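Local coordinates for protein citrate synthase (Sulfolobus solfataricus, PDB 1O7X) that belongs to the citrate synthase family, as a mostly helical protein whose assembly holds two copies of the chain, at residues E224-K227 against Q228-I232; V75-E78 against V79-T82. All coordinates share one frame; numbering follows the deposited sequence.

Both contacts are local and lie on helices of the citrate synthase fold. Contact 2 comes first along the chain. It covers Val75-Thr82, where helix 77-85 begins. Contact 1 follows much later and covers Glu224-Ile232, at the C-terminal end of helix 221-232. Their centres are 35 Å apart and their nearest atoms about 24 Å, with no touch between them. Each is partly buried within its own group of helices. Contact 2 packs on helices 92-106 and 116-138 and reaches the second subunit. Contact 1 packs on helices 238-248, 283-303 and 316-323 and touches no other chain of the assembly. One contact therefore borders the dimer interface, while the other belongs to packing within the chain.

Contact 1: residues E224-K227 against Q228-I232; sequences EAFK and QFIEI
Phe229 turns one face of its ring to Phe226 CA, one turn earlier in helix 221-232. Phe229 CB lies 3.5 Å from Phe226 O, and Phe229 CG is 3.6 Å from Phe226 O. Farther out, CD1 and CE1 run past the neighbouring ring, and Phe229 CE1 is 3.6 Å from Phe226 CD1. Phe229 CZ, at the far end, has Phe226 CA at 4.1 Å. Along the other edge of the ring, Phe229 CE2 comes 3.8 Å from Ala225 O. Both Ala225 O and Phe226 CA lie over the same face of the Phe229 ring. Phe226 CA makes a CH-pi contact there, 24° off the ring normal. The two ring planes are 72° apart and meet obliquely. Phe226 has CG trans to its backbone N (chi1 -162°), which sets its ring beside both Phe229 and Ile230. Ile230 CD1 reaches that ring at 3.7 Å from Phe226 CD2. The backbone bond from Ile230 N to Phe226 O, 3.1 Å long, joins the same turn. Beyond the helix, Phe229 packs on Ile291 and Ala292 of helix 283-303 and on Ile318 of helix 316-323. Phe226 also touches Ile318, and its ring meets Tyr288 and Phe330 edge-to-face.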
loop_
_atom_site.group_PDB
_atom_site.type_symbol
_atom_site.label_atom_id
_atom_site.label_comp_id
_atom_site.label_asym_id
_atom_site.label_seq_id
_atom_site.Cartn_x
_atom_site.Cartn_y
_atom_site.Cartn_z
ATOM N N GLU A 224 1.728 12.150 19.945
ATOM C CA GLU A 224 0.878 11.930 21.108
ATOM C C GLU A 224 1.701 12.186 22.371
ATOM O O GLU A 224 1.158 12.680 23.362
ATOM C CB GLU A 224 0.294 10.531 21.066
ATOM C CG GLU A 224 -1.207 10.399 21.248
ATOM C CD GLU A 224 -1.932 11.430 20.389
ATOM O OE1 GLU A 224 -2.778 12.180 20.939
ATOM O OE2 GLU A 224 -1.580 11.451 19.179
ATOM N N ALA A 225 2.995 11.864 22.321
ATOM C CA ALA A 225 3.835 12.104 23.493
ATOM C C ALA A 225 3.945 13.612 23.709
ATOM O O ALA A 225 3.462 14.126 24.723
ATOM C CB ALA A 225 5.190 11.445 23.372
ATOM N N PHE A 226 4.491 14.312 22.737
ATOM C CA PHE A 226 4.699 15.746 22.727
ATOM C C PHE A 226 3.470 16.586 23.037
ATOM O O PHE A 226 3.498 17.534 23.841
ATOM C CB PHE A 226 5.249 16.164 21.353
ATOM C CG PHE A 226 5.911 17.502 21.312
ATOM C CD1 PHE A 226 7.185 17.676 21.820
ATOM C CD2 PHE A 226 5.276 18.596 20.745
ATOM C CE1 PHE A 226 7.819 18.902 21.783
ATOM C CE2 PHE A 226 5.888 19.837 20.704
ATOM C CZ PHE A 226 7.168 19.988 21.219
ATOM N N LYS A 227 2.321 16.191 22.509
ATOM C CA LYS A 227 1.051 16.827 22.786
ATOM C C LYS A 227 0.749 16.908 24.274
ATOM O O LYS A 227 0.100 17.851 24.720
ATOM C CB LYS A 227 -0.092 16.095 22.061
ATOM C CG LYS A 227 -0.325 16.696 20.677
ATOM C CD LYS A 227 -1.756 16.442 20.246
ATOM C CE LYS A 227 -1.869 16.215 18.750
ATOM N NZ LYS A 227 -1.450 17.423 17.988
ATOM N N GLN A 228 1.163 15.925 25.052
ATOM C CA GLN A 228 0.950 15.897 26.483
ATOM C C GLN A 228 1.685 17.074 27.130
ATOM O O GLN A 228 1.056 17.872 27.834
ATOM C CB GLN A 228 1.501 14.607 27.070
ATOM C CG GLN A 228 0.804 13.333 26.600
ATOM C CD GLN A 228 1.659 12.179 27.106
ATOM O OE1 GLN A 228 2.841 12.216 26.773
ATOM N NE2 GLN A 228 1.092 11.268 27.858
ATOM N N PHE A 229 2.951 17.239 26.758
ATOM C CA PHE A 229 3.746 18.338 27.275
ATOM C C PHE A 229 3.074 19.674 26.956
ATOM O O PHE A 229 3.026 20.548 27.826
ATOM C CB PHE A 229 5.194 18.341 26.814
ATOM C CG PHE A 229 5.953 17.105 26.466
ATOM C CD1 PHE A 229 6.828 17.123 25.390
ATOM C CD2 PHE A 229 5.829 15.928 27.173
ATOM C CE1 PHE A 229 7.553 16.012 25.016
ATOM C CE2 PHE A 229 6.543 14.803 26.814
ATOM C CZ PHE A 229 7.408 14.842 25.731
ATOM N N ILE A 230 2.549 19.857 25.741
ATOM C CA ILE A 230 1.879 21.099 25.385
ATOM C C ILE A 230 0.637 21.312 26.245
ATOM O O ILE A 230 0.307 22.443 26.629
ATOM C CB ILE A 230 1.498 21.155 23.901
ATOM C CG1 ILE A 230 2.694 20.902 22.978
ATOM C CG2 ILE A 230 0.888 22.503 23.523
ATOM C CD1 ILE A 230 2.261 20.632 21.547
ATOM N N GLU A 231 -0.078 20.251 26.594
ATOM C CA GLU A 231 -1.240 20.329 27.461
ATOM C C GLU A 231 -0.852 20.869 28.843
ATOM O O GLU A 231 -1.596 21.624 29.479
ATOM C CB GLU A 231 -1.843 18.941 27.649
ATOM C CG GLU A 231 -3.123 18.902 28.463
ATOM C CD GLU A 231 -3.770 17.535 28.382
ATOM O OE1 GLU A 231 -4.403 17.094 29.361
ATOM O OE2 GLU A 231 -3.670 16.850 27.343
ATOM N N ILE A 232 0.293 20.387 29.339
ATOM C CA ILE A 232 0.792 20.822 30.635
ATOM C C ILE A 232 1.053 22.324 30.548
ATOM O O ILE A 232 0.551 23.125 31.338
ATOM C CB ILE A 232 2.064 20.079 31.090
ATOM C CG1 ILE A 232 1.852 18.575 30.941
ATOM C CG2 ILE A 232 2.380 20.452 32.534
ATOM C CD1 ILE A 232 2.864 17.671 31.587
#

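Contact 2: residues V75-E78 against V79-T82; sequences VPQE and VLDT
Val79 N reaches back to Pro76 O in a weak bond of 3.3 Å at the first turn of helix 77-85, where Pro76 is the N-cap residue. The buried side chain of Val79 packs against Leu103 and Ile106 of helix 92-106 and Leu130 of helix 116-138.

Leu80 comes next. Leu80 CG lies 3.6 Å from Val75 CG2, and both methyls of Leu80 pack on that same branch. The two side chains cross at about a right angle. Val75 precedes the helix, so this contact ties the incoming chain to the first turn. Val75 and Leu80 both also touch helix 116-138.

Asp81 is gripped twice by Gln77. Asp81 N gives a bond of 2.7 Å to Gln77 O. Asp81 OD1 accepts a hydrogen bond of 2.8 Å from Gln77 NE2, met nearly along the C-O axis. The Gln77 chain leaves extended and then bends at chi2 (78°), which carries the amide over to the carboxylate. The two planes are 59° apart. Asp81 also packs on Leu85 of the second subunit.

Thr82 closes the segment and meets Thr82 of the second subunit. Glu78 O takes two bonds from it: one from Thr82 N at 2.8 Å, and a weak one from Thr82 OG1 at 3.2 Å.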
loop_
_atom_site.group_PDB
_atom_site.type_symbol
_atom_site.label_atom_id
_atom_site.label_comp_id
_atom_site.label_asym_id
_atom_site.label_seq_id
_atom_site.Cartn_x
_atom_site.Cartn_y
_atom_site.Cartn_z
ATOM N N VAL A 75 13.698 16.063 -8.305
ATOM C CA VAL A 75 12.505 15.309 -8.615
ATOM C C VAL A 75 11.776 16.041 -9.748
ATOM O O VAL A 75 11.707 17.274 -9.756
ATOM C CB VAL A 75 11.539 15.079 -7.442
ATOM C CG1 VAL A 75 12.242 14.422 -6.262
ATOM C CG2 VAL A 75 10.820 16.334 -6.961
ATOM N N PRO A 76 11.240 15.301 -10.708
ATOM C CA PRO A 76 10.487 15.901 -11.802
ATOM C C PRO A 76 9.504 16.925 -11.255
ATOM O O PRO A 76 8.932 16.720 -10.178
ATOM C CB PRO A 76 9.810 14.706 -12.450
ATOM C CG PRO A 76 10.673 13.542 -12.131
ATOM C CD PRO A 76 11.253 13.821 -10.764
ATOM N N GLN A 77 9.248 18.028 -11.961
ATOM C CA GLN A 77 8.335 19.054 -11.468
ATOM C C GLN A 77 6.892 18.603 -11.301
ATOM O O GLN A 77 6.161 19.167 -10.469
ATOM C CB GLN A 77 8.433 20.321 -12.319
ATOM C CG GLN A 77 7.562 21.494 -11.923
ATOM C CD GLN A 77 8.064 22.307 -10.751
ATOM O OE1 GLN A 77 9.273 22.408 -10.490
ATOM N NE2 GLN A 77 7.155 22.933 -9.995
ATOM N N GLU A 78 6.478 17.554 -11.984
ATOM C CA GLU A 78 5.130 17.008 -11.916
ATOM C C GLU A 78 4.859 16.466 -10.521
ATOM O O GLU A 78 3.780 16.734 -10.003
ATOM C CB GLU A 78 4.874 15.907 -12.938
ATOM C CG GLU A 78 5.121 16.361 -14.364
ATOM C CD GLU A 78 6.595 16.621 -14.632
ATOM O OE1 GLU A 78 7.407 15.843 -14.097
ATOM O OE2 GLU A 78 6.904 17.607 -15.328
ATOM N N VAL A 79 5.827 15.777 -9.936
ATOM C CA VAL A 79 5.637 15.315 -8.568
ATOM C C VAL A 79 5.389 16.523 -7.655
ATOM O O VAL A 79 4.399 16.533 -6.904
ATOM C CB VAL A 79 6.832 14.527 -8.022
ATOM C CG1 VAL A 79 6.538 14.078 -6.599
ATOM C CG2 VAL A 79 7.139 13.333 -8.903
ATOM N N LEU A 80 6.240 17.545 -7.758
ATOM C CA LEU A 80 6.030 18.703 -6.905
ATOM C C LEU A 80 4.707 19.360 -7.248
ATOM O O LEU A 80 4.011 19.691 -6.282
ATOM C CB LEU A 80 7.170 19.707 -6.891
ATOM C CG LEU A 80 8.562 19.125 -6.614
ATOM C CD1 LEU A 80 9.647 20.068 -7.109
ATOM C CD2 LEU A 80 8.699 18.825 -5.131
ATOM N N ASP A 81 4.318 19.490 -8.519
ATOM C CA ASP A 81 3.037 20.104 -8.842
ATOM C C ASP A 81 1.883 19.341 -8.223
ATOM O O ASP A 81 0.900 19.884 -7.734
ATOM C CB ASP A 81 2.799 20.187 -10.339
ATOM C CG ASP A 81 3.757 21.117 -11.054
ATOM O OD1 ASP A 81 4.596 21.779 -10.396
ATOM O OD2 ASP A 81 3.623 21.131 -12.307
ATOM N N THR A 82 1.963 18.032 -8.253
ATOM C CA THR A 82 0.985 17.132 -7.663
ATOM C C THR A 82 0.822 17.418 -6.179
ATOM O O THR A 82 -0.295 17.504 -5.661
ATOM C CB THR A 82 1.546 15.719 -7.932
ATOM O OG1 THR A 82 1.091 15.267 -9.206
ATOM C CG2 THR A 82 1.181 14.727 -6.864
#